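Long-range contacts in glycosyl hydrolase, family 38 (Enterococcus faecalis, PDB 5KBP), which probably hydrolyses alpha-mannosidic linkages in carbohydrates as a metal-binding alpha-mannosidase of glycoside hydrolase family 38: residues A[226-230]-A[263-267]; A[530-535]-A[652-657]; A[727-733]-A[777-783]. All blocks are in the same frame, centred on the assembly; numbering follows the deposited sequence.

Interaction 1. Residues A[226-230]-A[263-267]; sequences HLLMM and FDDYL
L228 reaches from the strand onto the flat side of Y266 on the helix, and this pair forms the middle of the contact. Its CD1 sits over one face of the ring, 4.1 Å from the ring centroid and 13° off the normal, a CH-pi contact displaced toward the rim. Its CB stands over the same ring farther out, 3.7 Å from Y266 CZ. The other methyl, CD2, turns to F263 and meets CE1 at 4.0 Å, so the leucine fork fills the angle between two rings set one helical turn apart. Because Y266 has CG anti to its nitrogen (chi1 178°), the phenol reaches straight across to the strand and brings OH to 3.3 Å from H226 O, near the ring plane. A water that accepts from L228 N makes a weak contact with Y266 OH. Farther along the strand, M230 bends back on itself at chi2 and chi3 and lays its thioether obliquely against F263. CE is 3.5 Å from F263 CZ, while SD lies 4.7 Å from the ring centroid in a Met-aromatic contact.

The next shell sets these groups in place. Y10 meets the Y266 ring edge-to-face and hydrogen-bonds H226 ND1 through its hydroxyl, while E273 takes H226 NE2. L188 touches L228, F263 and Y266 alike, and H53 packs edge-to-face on F263. The axes of 226-230 and 263-267 run nearly antiparallel (156°) and approach to 10.1 Å. L227 and M229 point to helix 204-219 instead, so the strand is sandwiched between helices. This is the layered helix-on-parallel-sheet packing of an alpha/beta domain, here the N-terminal domain of a family 38 glycosidase.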
ATOM      1  N   HIS A 226      -6.994 -22.850  41.188  1.00 58.51           N
ATOM      2  CA  HIS A 226      -6.398 -22.934  39.862  1.00 54.67           C
ATOM      3  C   HIS A 226      -5.907 -21.550  39.454  1.00 57.34           C
ATOM      4  O   HIS A 226      -6.702 -20.608  39.349  1.00 54.17           O
ATOM      5  CB  HIS A 226      -7.410 -23.479  38.854  1.00 47.79           C
ATOM      6  CG  HIS A 226      -7.984 -24.806  39.243  1.00 58.47           C
ATOM      7  ND1 HIS A 226      -7.332 -25.998  39.008  1.00 58.11           N
ATOM      8  CD2 HIS A 226      -9.144 -25.128  39.863  1.00 60.18           C
ATOM      9  CE1 HIS A 226      -8.068 -26.997  39.461  1.00 59.58           C
ATOM     10  NE2 HIS A 226      -9.173 -26.497  39.984  1.00 62.50           N
ATOM     11  N   LEU A 227      -4.602 -21.433  39.229  1.00 53.28           N
ATOM     12  CA  LEU A 227      -3.943 -20.157  39.000  1.00 47.28           C
ATOM     13  C   LEU A 227      -3.435 -20.080  37.567  1.00 48.19           C
ATOM     14  O   LEU A 227      -2.950 -21.074  37.016  1.00 48.23           O
ATOM     15  CB  LEU A 227      -2.783 -19.977  39.982  1.00 45.74           C
ATOM     16  CG  LEU A 227      -3.105 -20.371  41.427  1.00 49.75           C
ATOM     17  CD1 LEU A 227      -1.833 -20.596  42.226  1.00 49.87           C
ATOM     18  CD2 LEU A 227      -3.972 -19.314  42.085  1.00 45.37           C
ATOM     19  N   LEU A 228      -3.540 -18.895  36.970  1.00 46.17           N
ATOM     20  CA  LEU A 228      -3.181 -18.675  35.574  1.00 40.68           C
ATOM     21  C   LEU A 228      -1.930 -17.808  35.500  1.00 41.24           C
ATOM     22  O   LEU A 228      -1.929 -16.671  35.984  1.00 44.71           O
ATOM     23  CB  LEU A 228      -4.333 -18.018  34.811  1.00 41.58           C
ATOM     24  CG  LEU A 228      -4.115 -17.784  33.314  1.00 40.55           C
ATOM     25  CD1 LEU A 228      -4.039 -19.099  32.557  1.00 44.34           C
ATOM     26  CD2 LEU A 228      -5.211 -16.899  32.739  1.00 43.86           C
ATOM     27  N   MET A 229      -0.872 -18.348  34.900  1.00 41.83           N
ATOM     28  CA  MET A 229       0.358 -17.613  34.632  1.00 44.33           C
ATOM     29  C   MET A 229       0.505 -17.465  33.123  1.00 44.51           C
ATOM     30  O   MET A 229       0.643 -18.465  32.410  1.00 40.14           O
ATOM     31  CB  MET A 229       1.575 -18.327  35.221  1.00 49.15           C
ATOM     32  CG  MET A 229       1.528 -18.522  36.727  1.00 48.87           C
ATOM     33  SD  MET A 229       1.485 -16.977  37.651  1.00 51.85           S
ATOM     34  CE  MET A 229       2.988 -16.195  37.074  1.00 51.82           C
ATOM     35  N   MET A 230       0.470 -16.227  32.641  1.00 38.49           N
ATOM     36  CA  MET A 230       0.564 -15.944  31.213  1.00 32.37           C
ATOM     37  C   MET A 230       2.034 -15.784  30.838  1.00 36.82           C
ATOM     38  O   MET A 230       2.658 -14.765  31.150  1.00 34.90           O
ATOM     39  CB  MET A 230      -0.245 -14.700  30.861  1.00 40.05           C
ATOM     40  CG  MET A 230      -1.740 -14.871  31.084  1.00 44.84           C
ATOM     41  SD  MET A 230      -2.437 -16.202  30.084  1.00 56.73           S
ATOM     42  CE  MET A 230      -2.093 -15.588  28.438  1.00 43.37           C
ATOM     43  N   PHE A 263      -5.532 -22.654  27.422  1.00 44.93           N
ATOM     44  CA  PHE A 263      -6.782 -22.036  27.852  1.00 46.07           C
ATOM     45  C   PHE A 263      -7.936 -23.030  27.892  1.00 53.20           C
ATOM     46  O   PHE A 263      -8.833 -22.894  28.731  1.00 64.80           O
ATOM     47  CB  PHE A 263      -7.126 -20.858  26.944  1.00 50.37           C
ATOM     48  CG  PHE A 263      -6.431 -19.587  27.320  1.00 52.87           C
ATOM     49  CD1 PHE A 263      -6.705 -18.973  28.531  1.00 44.76           C
ATOM     50  CD2 PHE A 263      -5.510 -19.002  26.468  1.00 53.38           C
ATOM     51  CE1 PHE A 263      -6.072 -17.802  28.887  1.00 42.33           C
ATOM     52  CE2 PHE A 263      -4.873 -17.829  26.819  1.00 43.41           C
ATOM     53  CZ  PHE A 263      -5.155 -17.228  28.030  1.00 46.45           C
ATOM     54  N   ASP A 264      -7.937 -24.028  27.007  1.00 49.31           N
ATOM     55  CA  ASP A 264      -9.008 -25.021  27.015  1.00 48.48           C
ATOM     56  C   ASP A 264      -9.006 -25.824  28.310  1.00 54.64           C
ATOM     57  O   ASP A 264     -10.057 -26.038  28.924  1.00 54.66           O
ATOM     58  CB  ASP A 264      -8.872 -25.947  25.808  1.00 57.81           C
ATOM     59  CG  ASP A 264      -9.138 -25.237  24.500  1.00 71.44           C
ATOM     60  OD1 ASP A 264     -10.093 -24.434  24.445  1.00 69.74           O
ATOM     61  OD2 ASP A 264      -8.390 -25.477  23.529  1.00 78.07           O
ATOM     62  N   ASP A 265      -7.827 -26.280  28.741  1.00 51.77           N
ATOM     63  CA  ASP A 265      -7.739 -27.065  29.969  1.00 55.91           C
ATOM     64  C   ASP A 265      -7.981 -26.205  31.204  1.00 47.24           C
ATOM     65  O   ASP A 265      -8.633 -26.650  32.155  1.00 53.31           O
ATOM     66  CB  ASP A 265      -6.377 -27.754  30.058  1.00 56.22           C
ATOM     67  CG  ASP A 265      -6.228 -28.878  29.054  1.00 60.17           C
ATOM     68  OD1 ASP A 265      -7.260 -29.352  28.536  1.00 59.64           O
ATOM     69  OD2 ASP A 265      -5.079 -29.293  28.787  1.00 63.56           O
ATOM     70  N   TYR A 266      -7.463 -24.974  31.215  1.00 42.74           N
ATOM     71  CA  TYR A 266      -7.655 -24.105  32.372  1.00 46.76           C
ATOM     72  C   TYR A 266      -9.124 -23.747  32.556  1.00 52.30           C
ATOM     73  O   TYR A 266      -9.657 -23.819  33.670  1.00 48.86           O
ATOM     74  CB  TYR A 266      -6.809 -22.838  32.233  1.00 43.03           C
ATOM     75  CG  TYR A 266      -7.001 -21.863  33.375  1.00 50.25           C
ATOM     76  CD1 TYR A 266      -6.486 -22.131  34.636  1.00 53.28           C
ATOM     77  CD2 TYR A 266      -7.701 -20.676  33.194  1.00 44.07           C
ATOM     78  CE1 TYR A 266      -6.659 -21.246  35.687  1.00 53.57           C
ATOM     79  CE2 TYR A 266      -7.879 -19.784  34.240  1.00 48.43           C
ATOM     80  CZ  TYR A 266      -7.355 -20.075  35.484  1.00 56.75           C
ATOM     81  OH  TYR A 266      -7.527 -19.193  36.528  1.00 59.19           O
ATOM     82  N   LEU A 267      -9.797 -23.356  31.468  1.00 51.73           N
ATOM     83  CA  LEU A 267     -11.200 -22.956  31.558  1.00 50.26           C
ATOM     84  C   LEU A 267     -12.071 -24.090  32.085  1.00 58.32           C
ATOM     85  O   LEU A 267     -12.995 -23.855  32.874  1.00 62.06           O
ATOM     86  CB  LEU A 267     -11.700 -22.489  30.191  1.00 49.97           C
ATOM     87  CG  LEU A 267     -11.266 -21.090  29.748  1.00 53.23           C
ATOM     88  CD1 LEU A 267     -11.642 -20.844  28.296  1.00 55.93           C
ATOM     89  CD2 LEU A 267     -11.887 -20.038  30.651  1.00 55.85           C
TER
HETATM   90  O   HOH W   1      -5.519 -17.040  38.354  1.00 47.66           O

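Interaction 2. Residues A[530-535]-A[652-657]; sequences MENEFI and MIKESN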
ATOM      1  N   MET A 530     -34.067  28.852   6.350  1.00 60.85           N
ATOM      2  CA  MET A 530     -34.708  27.716   5.706  1.00 65.17           C
ATOM      3  C   MET A 530     -35.799  27.191   6.626  1.00 75.21           C
ATOM      4  O   MET A 530     -35.749  27.378   7.845  1.00 87.08           O
ATOM      5  CB  MET A 530     -33.718  26.582   5.406  1.00 70.97           C
ATOM      6  CG  MET A 530     -32.549  26.961   4.530  1.00 77.18           C
ATOM      7  SD  MET A 530     -31.426  25.572   4.276  1.00 74.37           S
ATOM      8  CE  MET A 530     -30.943  25.210   5.961  1.00 69.15           C
ATOM      9  N   GLU A 531     -36.787  26.522   6.034  1.00 73.15           N
ATOM     10  CA  GLU A 531     -37.805  25.857   6.834  1.00 70.09           C
ATOM     11  C   GLU A 531     -38.595  24.899   5.956  1.00 69.49           C
ATOM     12  O   GLU A 531     -38.782  25.142   4.759  1.00 65.75           O
ATOM     13  CB  GLU A 531     -38.753  26.862   7.508  1.00 75.17           C
ATOM     14  CG  GLU A 531     -39.714  27.569   6.571  1.00 76.31           C
ATOM     15  CD  GLU A 531     -40.547  28.614   7.285  1.00 86.56           C
ATOM     16  OE1 GLU A 531     -40.033  29.727   7.522  1.00 91.26           O
ATOM     17  OE2 GLU A 531     -41.712  28.317   7.625  1.00 90.91           O
ATOM     18  N   ASN A 532     -39.036  23.801   6.567  1.00 69.96           N
ATOM     19  CA  ASN A 532     -39.989  22.890   5.945  1.00 71.29           C
ATOM     20  C   ASN A 532     -41.137  22.637   6.912  1.00 75.10           C
ATOM     21  O   ASN A 532     -41.536  23.537   7.656  1.00 78.81           O
ATOM     22  CB  ASN A 532     -39.311  21.578   5.534  1.00 67.32           C
ATOM     23  CG  ASN A 532     -38.475  20.972   6.646  1.00 67.49           C
ATOM     24  OD1 ASN A 532     -38.633  21.311   7.818  1.00 72.51           O
ATOM     25  ND2 ASN A 532     -37.573  20.066   6.280  1.00 62.25           N
ATOM     26  N   GLU A 533     -41.667  21.420   6.921  1.00 80.66           N
ATOM     27  CA  GLU A 533     -42.765  21.073   7.813  1.00 89.19           C
ATOM     28  C   GLU A 533     -42.290  20.532   9.154  1.00 87.77           C
ATOM     29  O   GLU A 533     -43.125  20.215  10.008  1.00 94.86           O
ATOM     30  CB  GLU A 533     -43.686  20.054   7.135  1.00100.43           C
ATOM     31  CG  GLU A 533     -43.000  18.750   6.779  1.00106.37           C
ATOM     32  CD  GLU A 533     -43.863  17.852   5.917  1.00108.90           C
ATOM     33  OE1 GLU A 533     -43.729  17.909   4.676  1.00107.09           O
ATOM     34  OE2 GLU A 533     -44.683  17.097   6.480  1.00108.69           O
ATOM     35  N   PHE A 534     -40.980  20.425   9.366  1.00 82.45           N
ATOM     36  CA  PHE A 534     -40.435  19.899  10.611  1.00 76.28           C
ATOM     37  C   PHE A 534     -39.621  20.926  11.380  1.00 72.42           C
ATOM     38  O   PHE A 534     -39.821  21.089  12.589  1.00 75.21           O
ATOM     39  CB  PHE A 534     -39.563  18.666  10.334  1.00 77.00           C
ATOM     40  CG  PHE A 534     -40.200  17.654   9.430  1.00 77.08           C
ATOM     41  CD1 PHE A 534     -41.212  16.829   9.892  1.00 78.89           C
ATOM     42  CD2 PHE A 534     -39.772  17.515   8.120  1.00 72.26           C
ATOM     43  CE1 PHE A 534     -41.794  15.891   9.060  1.00 78.04           C
ATOM     44  CE2 PHE A 534     -40.348  16.579   7.285  1.00 78.05           C
ATOM     45  CZ  PHE A 534     -41.361  15.766   7.755  1.00 80.36           C
ATOM     46  N   ILE A 535     -38.700  21.623  10.715  1.00 62.58           N
ATOM     47  CA  ILE A 535     -37.758  22.511  11.381  1.00 61.73           C
ATOM     48  C   ILE A 535     -37.766  23.873  10.703  1.00 69.48           C
ATOM     49  O   ILE A 535     -38.069  23.998   9.513  1.00 71.47           O
ATOM     50  CB  ILE A 535     -36.329  21.922  11.386  1.00 61.41           C
ATOM     51  CG1 ILE A 535     -35.861  21.650   9.954  1.00 57.56           C
ATOM     52  CG2 ILE A 535     -36.276  20.649  12.217  1.00 59.95           C
ATOM     53  CD1 ILE A 535     -34.478  21.040   9.869  1.00 53.91           C
ATOM     54  N   MET A 652     -30.861  21.171   3.561  1.00 48.46           N
ATOM     55  CA  MET A 652     -32.178  20.744   4.009  1.00 53.15           C
ATOM     56  C   MET A 652     -33.004  20.329   2.800  1.00 57.95           C
ATOM     57  O   MET A 652     -32.984  21.004   1.766  1.00 58.02           O
ATOM     58  CB  MET A 652     -32.906  21.859   4.774  1.00 51.47           C
ATOM     59  CG  MET A 652     -34.403  21.619   4.942  1.00 61.09           C
ATOM     60  SD  MET A 652     -35.332  23.103   5.371  1.00 66.57           S
ATOM     61  CE  MET A 652     -34.662  23.436   6.992  1.00 61.79           C
ATOM     62  N   ILE A 653     -33.728  19.222   2.934  1.00 58.82           N
ATOM     63  CA  ILE A 653     -34.654  18.772   1.908  1.00 58.43           C
ATOM     64  C   ILE A 653     -36.081  18.886   2.445  1.00 60.75           C
ATOM     65  O   ILE A 653     -36.311  19.044   3.644  1.00 54.79           O
ATOM     66  CB  ILE A 653     -34.344  17.341   1.427  1.00 53.26           C
ATOM     67  CG1 ILE A 653     -34.593  16.324   2.540  1.00 59.01           C
ATOM     68  CG2 ILE A 653     -32.907  17.249   0.937  1.00 47.16           C
ATOM     69  CD1 ILE A 653     -34.349  14.893   2.111  1.00 54.93           C
ATOM     70  N   LYS A 654     -37.049  18.799   1.529  1.00 65.46           N
ATOM     71  CA  LYS A 654     -38.439  19.072   1.886  1.00 60.56           C
ATOM     72  C   LYS A 654     -39.028  17.976   2.766  1.00 61.39           C
ATOM     73  O   LYS A 654     -39.715  18.267   3.752  1.00 63.01           O
ATOM     74  CB  LYS A 654     -39.279  19.245   0.620  1.00 58.04           C
ATOM     75  CG  LYS A 654     -40.777  19.327   0.873  1.00 58.59           C
ATOM     76  CD  LYS A 654     -41.557  19.396  -0.431  1.00 57.74           C
ATOM     77  CE  LYS A 654     -43.056  19.400  -0.173  1.00 61.65           C
ATOM     78  NZ  LYS A 654     -43.841  19.488  -1.434  1.00 71.60           N
ATOM     79  N   GLU A 655     -38.771  16.709   2.433  1.00 59.99           N
ATOM     80  CA  GLU A 655     -39.477  15.585   3.035  1.00 58.15           C
ATOM     81  C   GLU A 655     -38.688  14.914   4.156  1.00 62.77           C
ATOM     82  O   GLU A 655     -38.892  13.728   4.432  1.00 65.19           O
ATOM     83  CB  GLU A 655     -39.842  14.562   1.961  1.00 58.65           C
ATOM     84  CG  GLU A 655     -40.611  15.132   0.777  1.00 65.67           C
ATOM     85  CD  GLU A 655     -42.069  15.420   1.098  1.00 77.73           C
ATOM     86  OE1 GLU A 655     -42.481  15.223   2.261  1.00 81.54           O
ATOM     87  OE2 GLU A 655     -42.805  15.838   0.180  1.00 83.12           O
ATOM     88  N   SER A 656     -37.797  15.647   4.822  1.00 61.42           N
ATOM     89  CA  SER A 656     -37.028  15.067   5.912  1.00 59.09           C
ATOM     90  C   SER A 656     -36.707  16.137   6.944  1.00 61.78           C
ATOM     91  O   SER A 656     -36.488  17.300   6.597  1.00 71.37           O
ATOM     92  CB  SER A 656     -35.731  14.425   5.407  1.00 57.70           C
ATOM     93  OG  SER A 656     -34.928  13.986   6.488  1.00 65.30           O
ATOM     94  N   ASN A 657     -36.681  15.727   8.210  1.00 63.23           N
ATOM     95  CA  ASN A 657     -36.277  16.594   9.307  1.00 68.54           C
ATOM     96  C   ASN A 657     -34.773  16.572   9.543  1.00 65.70           C
ATOM     97  O   ASN A 657     -34.299  17.188  10.503  1.00 65.09           O
ATOM     98  CB  ASN A 657     -37.007  16.196  10.593  1.00 72.73           C
ATOM     99  CG  ASN A 657     -36.591  14.828  11.105  1.00 76.99           C
ATOM    100  OD1 ASN A 657     -36.208  13.949  10.333  1.00 78.40           O
ATOM    101  ND2 ASN A 657     -36.670  14.641  12.418  1.00 79.60           N
TER
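M652 runs its side chain along 530-535, each atom from CB to CE in contact. With CG anti to the backbone nitrogen (chi1 164°), the chain heads across the gap. CB comes first, 4.0 Å from M530 SD; CG lies 3.8 Å from N532 ND2. SD lies against the backbone of E531, and a bend at chi3 carries the methyl CE into a greasy corner, 3.6 Å from M530 CB and 3.7 Å from I535 CG1. The M530 and M652 chains thus overlap, the end of each lying by the other's CB, and L659 of strand 659-667 touches M530, I535 and M652.

Beside this apolar patch N532 works at both ends of its amide. OD1 takes two backbone N-H groups of its own turn: I535 N, almost straight at 178°, and F534 N, which approaches from above the carbonyl plane. Together they make an Asx turn and the wider Asx motif, and N532 N closes the same turn on I535 O. ND2 is left to cross the contact, giving a hydrogen bond of 3.1 Å to I653 O, with the acceptor close to the amide plane. S656 O lies 3.0 Å from ND2.

F534 carries the outer end. The CG of its neighbour E533 lies over the centre of one ring face, CD2 meets the S656 carbonyl carbon, and CB abuts N657 CB at 3.6 Å. The carboxylates of E533 and E655 also come near each other, and E655 has a long, weak ion pair with K497. One buried asparagine thus uses OD1 to hold its own turn and ND2 to tie that turn to I653 O at the end of a second strand, next to the apolar cluster of M530, I535 and M652.

Interaction 3. Residues A[727-733]-A[777-783]; sequences GVTIFNE and KYGLSLH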
ATOM      1  N   GLY A 727     -35.519  16.181  22.378  1.00 64.26           N
ATOM      2  CA  GLY A 727     -34.252  15.495  22.211  1.00 62.74           C
ATOM      3  C   GLY A 727     -33.546  15.932  20.950  1.00 59.11           C
ATOM      4  O   GLY A 727     -34.169  16.405  19.993  1.00 56.66           O
ATOM      5  N   VAL A 728     -32.225  15.763  20.964  1.00 57.14           N
ATOM      6  CA  VAL A 728     -31.363  16.109  19.840  1.00 54.33           C
ATOM      7  C   VAL A 728     -30.495  14.903  19.510  1.00 51.26           C
ATOM      8  O   VAL A 728     -29.880  14.315  20.406  1.00 50.77           O
ATOM      9  CB  VAL A 728     -30.481  17.335  20.145  1.00 49.19           C
ATOM     10  CG1 VAL A 728     -29.587  17.657  18.958  1.00 43.68           C
ATOM     11  CG2 VAL A 728     -31.339  18.533  20.507  1.00 48.83           C
ATOM     12  N   THR A 729     -30.445  14.539  18.231  1.00 46.32           N
ATOM     13  CA  THR A 729     -29.587  13.467  17.745  1.00 45.58           C
ATOM     14  C   THR A 729     -28.583  14.041  16.756  1.00 52.14           C
ATOM     15  O   THR A 729     -28.960  14.789  15.848  1.00 59.05           O
ATOM     16  CB  THR A 729     -30.402  12.352  17.078  1.00 47.87           C
ATOM     17  OG1 THR A 729     -31.303  11.772  18.028  1.00 49.57           O
ATOM     18  CG2 THR A 729     -29.479  11.265  16.542  1.00 38.43           C
ATOM     19  N   ILE A 730     -27.311  13.696  16.940  1.00 48.66           N
ATOM     20  CA  ILE A 730     -26.229  14.136  16.067  1.00 47.40           C
ATOM     21  C   ILE A 730     -25.596  12.895  15.456  1.00 51.66           C
ATOM     22  O   ILE A 730     -25.021  12.071  16.177  1.00 53.39           O
ATOM     23  CB  ILE A 730     -25.179  14.962  16.827  1.00 45.65           C
ATOM     24  CG1 ILE A 730     -25.832  16.157  17.526  1.00 48.06           C
ATOM     25  CG2 ILE A 730     -24.080  15.424  15.884  1.00 36.46           C
ATOM     26  CD1 ILE A 730     -26.481  17.134  16.579  1.00 46.93           C
ATOM     27  N   PHE A 731     -25.700  12.759  14.138  1.00 44.39           N
ATOM     28  CA  PHE A 731     -25.099  11.639  13.433  1.00 45.17           C
ATOM     29  C   PHE A 731     -23.891  12.108  12.631  1.00 49.86           C
ATOM     30  O   PHE A 731     -23.714  13.302  12.375  1.00 52.66           O
ATOM     31  CB  PHE A 731     -26.115  10.936  12.521  1.00 51.29           C
ATOM     32  CG  PHE A 731     -26.809  11.846  11.547  1.00 50.17           C
ATOM     33  CD1 PHE A 731     -27.987  12.487  11.895  1.00 46.22           C
ATOM     34  CD2 PHE A 731     -26.303  12.032  10.271  1.00 49.02           C
ATOM     35  CE1 PHE A 731     -28.636  13.314  10.996  1.00 48.00           C
ATOM     36  CE2 PHE A 731     -26.948  12.858   9.367  1.00 50.87           C
ATOM     37  CZ  PHE A 731     -28.117  13.498   9.730  1.00 48.55           C
ATOM     38  N   ASN A 732     -23.056  11.146  12.241  1.00 43.60           N
ATOM     39  CA  ASN A 732     -21.765  11.456  11.640  1.00 46.27           C
ATOM     40  C   ASN A 732     -21.322  10.291  10.764  1.00 46.46           C
ATOM     41  O   ASN A 732     -21.934   9.220  10.760  1.00 45.16           O
ATOM     42  CB  ASN A 732     -20.713  11.743  12.717  1.00 55.18           C
ATOM     43  CG  ASN A 732     -20.320  10.497  13.492  1.00 54.62           C
ATOM     44  OD1 ASN A 732     -19.360   9.813  13.139  1.00 48.86           O
ATOM     45  ND2 ASN A 732     -21.065  10.195  14.550  1.00 56.58           N
ATOM     46  N   GLU A 733     -20.236  10.519  10.024  1.00 48.37           N
ATOM     47  CA  GLU A 733     -19.591   9.494   9.204  1.00 45.90           C
ATOM     48  C   GLU A 733     -18.103   9.501   9.538  1.00 53.43           C
ATOM     49  O   GLU A 733     -17.344  10.310   8.997  1.00 66.98           O
ATOM     50  CB  GLU A 733     -19.821   9.740   7.716  1.00 54.78           C
ATOM     51  CG  GLU A 733     -21.275   9.724   7.288  1.00 71.09           C
ATOM     52  CD  GLU A 733     -21.433   9.879   5.790  1.00 79.91           C
ATOM     53  OE1 GLU A 733     -20.421   9.747   5.072  1.00 81.48           O
ATOM     54  OE2 GLU A 733     -22.566  10.134   5.330  1.00 76.45           O
ATOM     55  N   LYS A 777     -18.524  14.855   7.254  1.00 44.15           N
ATOM     56  CA  LYS A 777     -19.953  14.728   7.001  1.00 49.46           C
ATOM     57  C   LYS A 777     -20.657  14.352   8.297  1.00 45.38           C
ATOM     58  O   LYS A 777     -20.326  13.336   8.917  1.00 43.58           O
ATOM     59  CB  LYS A 777     -20.230  13.689   5.915  1.00 52.53           C
ATOM     60  CG  LYS A 777     -19.693  14.066   4.544  1.00 60.19           C
ATOM     61  CD  LYS A 777     -20.058  13.021   3.503  1.00 69.51           C
ATOM     62  CE  LYS A 777     -19.531  13.402   2.130  1.00 75.94           C
ATOM     63  NZ  LYS A 777     -19.879  12.388   1.098  1.00 80.64           N
ATOM     64  N   TYR A 778     -21.627  15.168   8.698  1.00 43.35           N
ATOM     65  CA  TYR A 778     -22.389  14.943   9.919  1.00 48.96           C
ATOM     66  C   TYR A 778     -23.736  15.644   9.765  1.00 52.58           C
ATOM     67  O   TYR A 778     -23.978  16.350   8.782  1.00 56.79           O
ATOM     68  CB  TYR A 778     -21.614  15.426  11.150  1.00 37.87           C
ATOM     69  CG  TYR A 778     -21.152  16.869  11.094  1.00 42.34           C
ATOM     70  CD1 TYR A 778     -20.070  17.245  10.304  1.00 43.08           C
ATOM     71  CD2 TYR A 778     -21.781  17.849  11.847  1.00 39.98           C
ATOM     72  CE1 TYR A 778     -19.643  18.558  10.255  1.00 46.80           C
ATOM     73  CE2 TYR A 778     -21.359  19.166  11.805  1.00 42.99           C
ATOM     74  CZ  TYR A 778     -20.289  19.515  11.007  1.00 45.02           C
ATOM     75  OH  TYR A 778     -19.862  20.822  10.960  1.00 44.61           O
ATOM     76  N   GLY A 779     -24.618  15.438  10.740  1.00 51.40           N
ATOM     77  CA  GLY A 779     -25.951  16.004  10.631  1.00 48.43           C
ATOM     78  C   GLY A 779     -26.673  16.059  11.958  1.00 48.05           C
ATOM     79  O   GLY A 779     -26.205  15.544  12.976  1.00 48.18           O
ATOM     80  N   LEU A 780     -27.844  16.691  11.919  1.00 49.96           N
ATOM     81  CA  LEU A 780     -28.657  16.946  13.099  1.00 52.58           C
ATOM     82  C   LEU A 780     -30.075  16.451  12.854  1.00 60.05           C
ATOM     83  O   LEU A 780     -30.588  16.539  11.734  1.00 55.83           O
ATOM     84  CB  LEU A 780     -28.662  18.448  13.439  1.00 54.52           C
ATOM     85  CG  LEU A 780     -29.467  19.008  14.617  1.00 52.42           C
ATOM     86  CD1 LEU A 780     -28.773  20.244  15.169  1.00 47.43           C
ATOM     87  CD2 LEU A 780     -30.890  19.356  14.198  1.00 45.82           C
ATOM     88  N   SER A 781     -30.705  15.938  13.908  1.00 63.20           N
ATOM     89  CA  SER A 781     -32.079  15.462  13.823  1.00 60.81           C
ATOM     90  C   SER A 781     -32.762  15.686  15.164  1.00 64.92           C
ATOM     91  O   SER A 781     -32.241  15.269  16.203  1.00 74.56           O
ATOM     92  CB  SER A 781     -32.131  13.980  13.438  1.00 64.92           C
ATOM     93  OG  SER A 781     -33.470  13.533  13.324  1.00 74.98           O
ATOM     94  N   LEU A 782     -33.920  16.337  15.134  1.00 59.64           N
ATOM     95  CA  LEU A 782     -34.668  16.669  16.336  1.00 62.41           C
ATOM     96  C   LEU A 782     -35.857  15.730  16.502  1.00 71.79           C
ATOM     97  O   LEU A 782     -36.414  15.224  15.526  1.00 83.04           O
ATOM     98  CB  LEU A 782     -35.154  18.119  16.289  1.00 59.07           C
ATOM     99  CG  LEU A 782     -34.068  19.191  16.159  1.00 57.54           C
ATOM    100  CD1 LEU A 782     -34.686  20.581  16.069  1.00 53.02           C
ATOM    101  CD2 LEU A 782     -33.083  19.104  17.317  1.00 53.15           C
ATOM    102  N   HIS A 783     -36.237  15.497  17.757  1.00 70.72           N
ATOM    103  CA  HIS A 783     -37.378  14.647  18.064  1.00 70.68           C
ATOM    104  C   HIS A 783     -38.051  15.163  19.328  1.00 71.49           C
ATOM    105  O   HIS A 783     -37.496  15.983  20.063  1.00 64.56           O
ATOM    106  CB  HIS A 783     -36.962  13.177  18.217  1.00 61.70           C
ATOM    107  CG  HIS A 783     -36.131  12.901  19.432  1.00 62.96           C
ATOM    108  ND1 HIS A 783     -36.678  12.747  20.689  1.00 66.08           N
ATOM    109  CD2 HIS A 783     -34.795  12.742  19.583  1.00 62.58           C
ATOM    110  CE1 HIS A 783     -35.714  12.509  21.561  1.00 63.55           C
ATOM    111  NE2 HIS A 783     -34.562  12.501  20.915  1.00 60.66           N
TER
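Two rings lie flat on glycines of the opposite strand. The F731 ring has G779 CA over one face, 3.7 Å from its centroid and 22° off the normal, with S781 CB at its edge. At the other end the H783 imidazole takes G727 CA over a face, 3.6 Å from its centroid, and T729 OG1 at its edge. Both aromatic side chains sit with CG between the backbone N and the carbonyl carbon (chi1 54° and 69°), which folds each ring across the neighbouring strand; glycine has no side chain to stand in its way. N720 ND2 hydrogen-bonds both H783 NE2 and T729 OG1, which helps set how the imidazole is turned.

The backbones pair antiparallel. T729 N to S781 O is 2.8 Å and G779 N to F731 O likewise 2.8 Å, whereas the terminal bonds G727 N to H783 O and E733 N to K777 O are weak. V728, I730, L780, L782 and Y778 point to the other side of the sheet. There V728 CG2 and L782 CD2 lie side by side at 3.7 Å, and V728, I730, Y778 and L780 pack on strands 555-566 and 672-679 of a second sheet. Helix 789-799 lies on the F731 and T729 side. An aromatic ring folded over a cross-strand glycine is a known feature of antiparallel sheets, and both pairs here are hydrogen-bonded ones; they belong to the large C-terminal beta sandwich, consistent with the galactose mutarotase-like fold.

How the interactions relate
Along the chain the three contacts follow in series, each closing before the next opens. Interaction 1 stands alone in the N-terminal alpha/beta domain, its centre 59 Å from that of interaction 2 and 46 Å from that of interaction 3, on the far side of the chain's centre. The other two are neighbours, with centres 14 Å apart, and they touch where N657 meets S781 and L782 and where I535 meets L782. Strands 641-653, 659-667, 772-783 and 727-732 lie consecutively in one antiparallel sheet, so interaction 3 joins two strands within it. Interaction 2 instead links that sheet to the turn between strands 529-531 and 535-539 of the facing sheet, joining the sandwich's two layers.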